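Local coordinates for protein epoxyqueuosine reductase (Streptococcus thermophilus, PDB 5D6S) that belongs to the epoxyqueuosine reductase (QueG) family of iron-sulfur proteins and binds cobalamin together with two iron-sulfur clusters in a single chain, at residues K45-Y56 and A165-G173; F150-L161 and L192-E200. One frame throughout, in Å; residues are numbered along the deposited sequence.

Contact 1: residues K45-Y56 and A165-G173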
# COMPACT_ATOMS: atom_id res chain seq x y z
N LYS A 45 17.47 -10.38 1.54
CA LYS A 45 18.61 -9.48 1.34
C LYS A 45 18.86 -8.76 2.64
O LYS A 45 17.94 -8.55 3.41
CB LYS A 45 18.36 -8.45 0.25
CG LYS A 45 19.27 -8.56 -0.95
CD LYS A 45 18.81 -7.61 -2.05
CE LYS A 45 19.87 -7.42 -3.12
NZ LYS A 45 20.81 -6.35 -2.74
N ILE A 46 20.11 -8.37 2.85
CA ILE A 46 20.49 -7.67 4.07
C ILE A 46 21.62 -6.72 3.77
O ILE A 46 22.39 -6.91 2.83
CB ILE A 46 20.86 -8.66 5.18
CG1 ILE A 46 21.09 -7.94 6.50
CG2 ILE A 46 22.06 -9.51 4.78
CD1 ILE A 46 20.90 -8.84 7.70
N GLY A 47 21.67 -5.66 4.55
CA GLY A 47 22.56 -4.54 4.27
C GLY A 47 22.96 -3.93 5.60
O GLY A 47 22.34 -4.21 6.62
N PHE A 48 24.01 -3.11 5.58
CA PHE A 48 24.54 -2.49 6.78
C PHE A 48 24.88 -1.06 6.47
O PHE A 48 25.30 -0.72 5.37
CB PHE A 48 25.77 -3.22 7.29
CG PHE A 48 25.53 -4.67 7.59
CD1 PHE A 48 25.59 -5.62 6.58
CD2 PHE A 48 25.21 -5.09 8.88
CE1 PHE A 48 25.34 -6.96 6.84
CE2 PHE A 48 24.97 -6.43 9.15
CZ PHE A 48 25.04 -7.38 8.12
N THR A 49 24.66 -0.19 7.44
CA THR A 49 24.99 1.21 7.26
C THR A 49 25.16 1.84 8.63
O THR A 49 24.82 1.24 9.65
CB THR A 49 23.92 1.96 6.45
OG1 THR A 49 24.13 3.37 6.59
CG2 THR A 49 22.54 1.62 6.94
N THR A 50 25.71 3.03 8.64
CA THR A 50 26.00 3.71 9.89
C THR A 50 24.70 4.23 10.47
O THR A 50 23.69 4.38 9.76
CB THR A 50 26.98 4.88 9.71
OG1 THR A 50 26.37 5.90 8.91
CG2 THR A 50 28.27 4.40 9.04
N ALA A 51 24.73 4.52 11.76
CA ALA A 51 23.70 5.29 12.41
C ALA A 51 23.90 6.79 12.17
O ALA A 51 23.46 7.62 12.97
CB ALA A 51 23.70 5.00 13.90
N ASP A 52 24.60 7.16 11.09
CA ASP A 52 24.79 8.57 10.78
C ASP A 52 23.45 9.12 10.37
O ASP A 52 22.66 8.44 9.71
CB ASP A 52 25.78 8.79 9.63
CG ASP A 52 27.23 8.62 10.06
OD1 ASP A 52 27.49 8.47 11.27
OD2 ASP A 52 28.10 8.66 9.18
N ASP A 53 23.21 10.36 10.76
CA ASP A 53 21.93 10.95 10.46
C ASP A 53 21.70 11.10 8.94
O ASP A 53 22.54 10.73 8.12
CB ASP A 53 21.71 12.22 11.28
CG ASP A 53 22.84 13.21 11.17
OD1 ASP A 53 23.12 13.65 10.03
OD2 ASP A 53 23.38 13.60 12.24
N PHE A 54 20.52 11.59 8.57
CA PHE A 54 20.11 11.64 7.18
C PHE A 54 19.73 13.06 6.78
O PHE A 54 18.82 13.23 5.97
CB PHE A 54 18.88 10.74 6.94
CG PHE A 54 19.13 9.26 7.08
CD1 PHE A 54 19.17 8.67 8.33
CD2 PHE A 54 19.22 8.46 5.95
CE1 PHE A 54 19.39 7.32 8.47
CE2 PHE A 54 19.43 7.09 6.08
CZ PHE A 54 19.52 6.52 7.34
N ASP A 55 20.43 14.06 7.28
CA ASP A 55 19.98 15.44 7.03
C ASP A 55 19.91 15.85 5.55
O ASP A 55 19.32 16.90 5.23
CB ASP A 55 20.72 16.52 7.86
CG ASP A 55 22.14 16.13 8.22
OD1 ASP A 55 22.84 15.53 7.37
OD2 ASP A 55 22.54 16.45 9.36
N TYR A 56 20.46 15.05 4.63
CA TYR A 56 20.21 15.31 3.20
C TYR A 56 18.70 15.28 2.86
O TYR A 56 18.25 15.98 1.96
CB TYR A 56 21.03 14.40 2.28
CG TYR A 56 20.55 12.98 2.07
CD1 TYR A 56 20.89 11.97 2.95
CD2 TYR A 56 19.80 12.64 0.94
CE1 TYR A 56 20.48 10.66 2.73
CE2 TYR A 56 19.38 11.33 0.71
CZ TYR A 56 19.72 10.34 1.61
OH TYR A 56 19.29 9.03 1.40
N ALA A 165 15.18 5.02 2.44
CA ALA A 165 16.49 5.67 2.37
C ALA A 165 17.52 4.92 3.19
O ALA A 165 18.73 4.95 2.91
CB ALA A 165 16.39 7.11 2.85
N VAL A 166 17.04 4.25 4.22
CA VAL A 166 17.89 3.36 4.99
C VAL A 166 18.38 2.21 4.12
O VAL A 166 19.57 1.93 4.08
CB VAL A 166 17.13 2.80 6.21
CG1 VAL A 166 17.86 1.61 6.80
CG2 VAL A 166 16.95 3.90 7.25
N ALA A 167 17.46 1.54 3.43
CA ALA A 167 17.80 0.42 2.56
C ALA A 167 18.73 0.81 1.41
O ALA A 167 19.47 -0.04 0.90
CB ALA A 167 16.54 -0.22 2.03
N LYS A 168 18.69 2.07 0.98
CA LYS A 168 19.63 2.55 -0.02
C LYS A 168 21.06 2.67 0.53
O LYS A 168 21.98 2.05 -0.00
CB LYS A 168 19.21 3.89 -0.61
CG LYS A 168 20.20 4.39 -1.64
CD LYS A 168 19.79 5.67 -2.32
CE LYS A 168 21.02 6.52 -2.60
NZ LYS A 168 20.66 7.86 -3.08
N ARG A 169 21.25 3.47 1.59
CA ARG A 169 22.56 3.54 2.26
C ARG A 169 23.12 2.16 2.63
O ARG A 169 24.33 2.03 2.79
CB ARG A 169 22.56 4.39 3.54
CG ARG A 169 22.69 5.89 3.32
CD ARG A 169 23.49 6.61 4.42
NE ARG A 169 23.31 6.07 5.78
CZ ARG A 169 22.98 6.79 6.87
NH1 ARG A 169 22.86 6.18 8.05
NH2 ARG A 169 22.77 8.11 6.81
N ALA A 170 22.27 1.17 2.81
CA ALA A 170 22.73 -0.15 3.20
C ALA A 170 22.97 -1.06 2.00
O ALA A 170 23.28 -2.24 2.14
CB ALA A 170 21.76 -0.79 4.17
N GLY A 171 22.79 -0.50 0.81
CA GLY A 171 22.97 -1.25 -0.44
C GLY A 171 22.03 -2.44 -0.61
O GLY A 171 22.45 -3.50 -1.06
N ILE A 172 20.76 -2.26 -0.28
CA ILE A 172 19.72 -3.26 -0.63
C ILE A 172 19.34 -3.06 -2.09
O ILE A 172 19.07 -4.02 -2.82
CB ILE A 172 18.46 -3.18 0.28
CG1 ILE A 172 18.59 -4.12 1.47
CG2 ILE A 172 17.19 -3.59 -0.46
CD1 ILE A 172 19.67 -3.72 2.44
N GLY A 173 19.31 -1.80 -2.50
CA GLY A 173 18.99 -1.47 -3.86
C GLY A 173 19.05 0.03 -3.94
O GLY A 173 19.51 0.68 -3.01

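Contact 2: residues F150-L161 and L192-E200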
# COMPACT_ATOMS: atom_id res chain seq x y z
N PHE A 150 24.39 -6.16 23.78
CA PHE A 150 23.70 -5.89 22.52
C PHE A 150 22.44 -5.06 22.79
O PHE A 150 21.63 -5.41 23.67
CB PHE A 150 23.33 -7.22 21.85
CG PHE A 150 22.56 -7.06 20.58
CD1 PHE A 150 22.84 -6.02 19.69
CD2 PHE A 150 21.57 -7.99 20.24
CE1 PHE A 150 22.13 -5.91 18.50
CE2 PHE A 150 20.87 -7.88 19.05
CZ PHE A 150 21.15 -6.84 18.18
N GLU A 151 22.28 -3.97 22.05
CA GLU A 151 21.10 -3.12 22.17
C GLU A 151 20.49 -2.86 20.81
O GLU A 151 21.21 -2.56 19.86
CB GLU A 151 21.44 -1.80 22.84
CG GLU A 151 21.66 -1.91 24.35
CD GLU A 151 21.66 -0.56 25.06
OE1 GLU A 151 21.53 0.51 24.39
OE2 GLU A 151 21.77 -0.57 26.31
N TYR A 152 19.16 -2.97 20.71
CA TYR A 152 18.47 -2.81 19.43
C TYR A 152 17.12 -2.12 19.49
O TYR A 152 16.56 -1.89 20.56
CB TYR A 152 18.32 -4.16 18.73
CG TYR A 152 17.48 -5.17 19.47
CD1 TYR A 152 18.01 -5.89 20.52
CD2 TYR A 152 16.17 -5.44 19.09
CE1 TYR A 152 17.26 -6.84 21.18
CE2 TYR A 152 15.41 -6.40 19.75
CZ TYR A 152 15.98 -7.09 20.80
OH TYR A 152 15.24 -8.01 21.49
N LYS A 153 16.60 -1.82 18.31
CA LYS A 153 15.34 -1.12 18.13
C LYS A 153 14.85 -1.44 16.72
O LYS A 153 15.42 -0.97 15.74
CB LYS A 153 15.57 0.37 18.35
CG LYS A 153 14.44 1.29 17.96
CD LYS A 153 13.14 0.92 18.65
CE LYS A 153 12.15 2.06 18.50
NZ LYS A 153 10.77 1.54 18.64
N GLY A 154 13.80 -2.25 16.64
CA GLY A 154 13.27 -2.71 15.35
C GLY A 154 12.20 -1.80 14.77
O GLY A 154 11.36 -1.29 15.49
N MET A 155 12.21 -1.64 13.46
CA MET A 155 11.20 -0.86 12.75
C MET A 155 10.72 -1.57 11.48
O MET A 155 11.52 -2.16 10.77
CB MET A 155 11.76 0.52 12.37
CG MET A 155 12.00 1.40 13.57
SD MET A 155 12.67 2.96 13.03
CE MET A 155 12.58 3.90 14.55
N VAL A 156 9.44 -1.48 11.18
CA VAL A 156 8.94 -1.88 9.87
C VAL A 156 7.67 -1.10 9.52
O VAL A 156 6.63 -1.31 10.12
CB VAL A 156 8.79 -3.42 9.77
CG1 VAL A 156 8.22 -3.98 11.05
CG2 VAL A 156 7.97 -3.84 8.57
N ASP A 157 7.82 -0.15 8.59
CA ASP A 157 6.76 0.74 8.11
C ASP A 157 6.32 1.77 9.16
O ASP A 157 6.26 2.96 8.87
CB ASP A 157 5.58 -0.07 7.56
CG ASP A 157 4.47 0.81 6.99
OD1 ASP A 157 4.70 1.58 6.03
OD2 ASP A 157 3.32 0.66 7.43
N THR A 158 6.02 1.31 10.36
CA THR A 158 5.34 2.14 11.36
C THR A 158 6.30 2.88 12.24
O THR A 158 5.90 3.64 13.11
CB THR A 158 4.52 1.25 12.30
OG1 THR A 158 5.36 0.27 12.91
CG2 THR A 158 3.42 0.52 11.55
N GLY A 159 7.59 2.65 12.04
CA GLY A 159 8.64 3.38 12.74
C GLY A 159 8.89 4.78 12.16
O GLY A 159 8.34 5.14 11.11
N ALA A 160 9.79 5.53 12.81
CA ALA A 160 10.09 6.93 12.47
C ALA A 160 11.05 7.12 11.30
O ALA A 160 10.99 8.12 10.59
CB ALA A 160 10.68 7.62 13.67
N LEU A 161 11.90 6.15 11.06
CA LEU A 161 12.83 6.28 9.94
C LEU A 161 12.15 6.18 8.57
O LEU A 161 11.08 5.58 8.42
CB LEU A 161 13.96 5.23 10.03
CG LEU A 161 14.84 5.39 11.28
CD1 LEU A 161 15.95 4.36 11.23
CD2 LEU A 161 15.42 6.79 11.40
N LEU A 192 10.38 -3.95 3.36
CA LEU A 192 11.57 -3.44 4.04
C LEU A 192 11.42 -3.35 5.55
O LEU A 192 10.34 -3.15 6.07
CB LEU A 192 11.96 -2.05 3.51
CG LEU A 192 12.29 -1.96 2.01
CD1 LEU A 192 12.82 -0.57 1.65
CD2 LEU A 192 13.29 -3.04 1.61
N GLY A 193 12.55 -3.51 6.24
CA GLY A 193 12.66 -3.32 7.67
C GLY A 193 14.03 -2.81 8.09
O GLY A 193 14.96 -2.77 7.27
N GLU A 194 14.16 -2.44 9.35
CA GLU A 194 15.42 -1.96 9.93
C GLU A 194 15.58 -2.46 11.35
O GLU A 194 14.63 -2.50 12.12
CB GLU A 194 15.48 -0.45 10.05
CG GLU A 194 15.30 0.30 8.76
CD GLU A 194 13.88 0.72 8.54
OE1 GLU A 194 13.31 0.27 7.53
OE2 GLU A 194 13.34 1.46 9.40
N LEU A 195 16.82 -2.79 11.70
CA LEU A 195 17.20 -3.04 13.08
C LEU A 195 18.30 -2.04 13.42
O LEU A 195 19.45 -2.19 13.01
CB LEU A 195 17.70 -4.47 13.24
CG LEU A 195 17.93 -4.94 14.66
CD1 LEU A 195 16.65 -4.91 15.48
CD2 LEU A 195 18.49 -6.36 14.63
N ILE A 196 17.91 -0.98 14.14
CA ILE A 196 18.88 -0.02 14.66
C ILE A 196 19.60 -0.72 15.81
O ILE A 196 18.98 -1.44 16.59
CB ILE A 196 18.23 1.26 15.19
CG1 ILE A 196 17.40 1.95 14.11
CG2 ILE A 196 19.29 2.24 15.67
CD1 ILE A 196 16.50 3.04 14.65
N THR A 197 20.91 -0.50 15.90
CA THR A 197 21.75 -1.26 16.83
C THR A 197 23.01 -0.50 17.30
O THR A 197 23.45 0.47 16.68
CB THR A 197 22.12 -2.64 16.20
OG1 THR A 197 23.14 -3.27 16.97
CG2 THR A 197 22.62 -2.49 14.81
N ASN A 198 23.58 -0.99 18.41
CA ASN A 198 24.83 -0.42 18.98
C ASN A 198 26.12 -1.16 18.57
O ASN A 198 27.16 -0.98 19.20
CB ASN A 198 24.74 -0.40 20.51
CG ASN A 198 24.84 -1.78 21.13
OD1 ASN A 198 24.86 -2.80 20.44
ND2 ASN A 198 24.87 -1.82 22.45
N LEU A 199 26.04 -1.97 17.52
CA LEU A 199 27.20 -2.69 17.00
C LEU A 199 28.08 -1.83 16.10
O LEU A 199 27.58 -0.97 15.37
CB LEU A 199 26.75 -3.94 16.24
CG LEU A 199 26.44 -5.22 17.03
CD1 LEU A 199 25.83 -4.93 18.39
CD2 LEU A 199 25.55 -6.16 16.22
N GLU A 200 29.38 -2.06 16.17
CA GLU A 200 30.33 -1.41 15.27
C GLU A 200 30.49 -2.39 14.12
O GLU A 200 31.05 -3.47 14.33
CB GLU A 200 31.67 -1.17 15.97
CG GLU A 200 32.42 0.05 15.47
CD GLU A 200 31.99 1.33 16.18
OE1 GLU A 200 32.05 1.38 17.42
OE2 GLU A 200 31.59 2.29 15.47

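Contact 1: residues K45-Y56 and A165-G173
Arg169, at the C-terminal end of helix 163-169, reaches into the turn after strand 45-50, where backbone carbonyls and one hydroxyl ring the edge of its guanidinium. NE gives a fairly straight bond to Thr49 OG1 (2.9 Å, 161° at the hydrogen). NH1 and NH2 both close on Asp52 O, at 2.8 and 2.9 Å respectively; NH1 lies on a lone pair in the carbonyl plane, whereas NH2 stands above that plane. NH2 also bonds to Asp53 O, and NH1 has a weak bond to Thr50 O. A chi1 of 166° swings the Thr49 hydroxyl away from its own amide and toward NE. Phe54 holds the group flat, its ring stacked on one face of the guanidinium with centres 3.8 Å apart and planes at 10°, a cation-pi pair; Thr50 OG1 lies over the opposite face. The loop is itself braced by an ST turn, Asp52 N to Thr50 OG1 (3.1 Å).

Beyond Arg169, a Schellman motif with positive phi at Gly171 ends the helix. Gly47 lies against this end, and Ile172 CD1 rests on Gly47 N at 3.5 Å. Lys45 NZ binds Ile172 O (2.9 Å) from above the carbonyl plane and has Glu185 as a weak, long ion-pair partner. Segment 165-169 runs at about a right angle to edge strand 45-50. Ala167 of the helix, and Ala170 and Ile172 just after it, also touch strand 93-100, while helix 30-40 packs against Ile46 and Phe48.

Contact 2: residues F150-L161 and L192-E200
Leu192 O touches Val156 CG2 and also accepts a hydrogen bond from cobalamin, at one end of an antiparallel beta ladder in which strand 152-155 forms the edge of a four-stranded sheet and 190-197 its inner neighbour. Gly193 follows, facing Val156 across the ladder. Glu194 and Met155 make a hydrogen-bonded pair, Met155 N to Glu194 O at 2.9 Å and Glu194 N to Met155 O at 3.0 Å. The Glu194 chain bends at chi2 (95°), which carries OE2 back over the ladder to Met155 CB (3.5 Å) and beside Leu161 CB; Asp163 OD1 lies close to the same oxygen.

Leu195, opposite Gly154 in a non-hydrogen-bonded pair, points to the other face and sets CD1 against Tyr152 CD2 at 3.7 Å. Ile196 returns to the face of Glu194 and pairs with Lys153 through two backbone bonds. Its CD1 meets Leu161 CD1 tip to tip (3.7 Å), and Met155 CE comes up to it at 4.0 Å, the two chains crossing, an apolar cluster beside the Glu194 carboxylate. Thr197 pairs with Tyr152 on the face of Leu195; its OG1 accepts Leu199 N in an ST turn and approaches Phe150 CE1 at 3.2 Å, in the plane of that ring and at its edge.

Just past the strand, Asn198 N bonds to Glu151 O, and its side-chain OD1 takes a weak bond from Glu151 N, while ND2 is held by Asn149 O. Last, Leu199 CD1 packs on Phe150 CD1 at 3.4 Å.

How the contacts relate
From the N terminus the chain runs through strand 45-50, then 93-100 and helix 128-144, to strand 152-155, helix 163-169 and then strand 190-197. Contact 1 closes the long loop from 45-56 to 165-173, and contact 2 the shorter one from 150-161 to 192-200. Because 150-161 lies between 45-56 and 165-173 while 192-200 lies beyond both, the two closures cross rather than nest. Contact 1 seats the helix end on one outer strand of the sheet; contact 2 joins the other outer strand to its neighbour. They meet where helix 163-169 packs on strand 190-197, with Val166 CG1 on Glu194 CG (3.5 Å) and Ala167 CB on Leu192 CD1, close to the bound cobalamin.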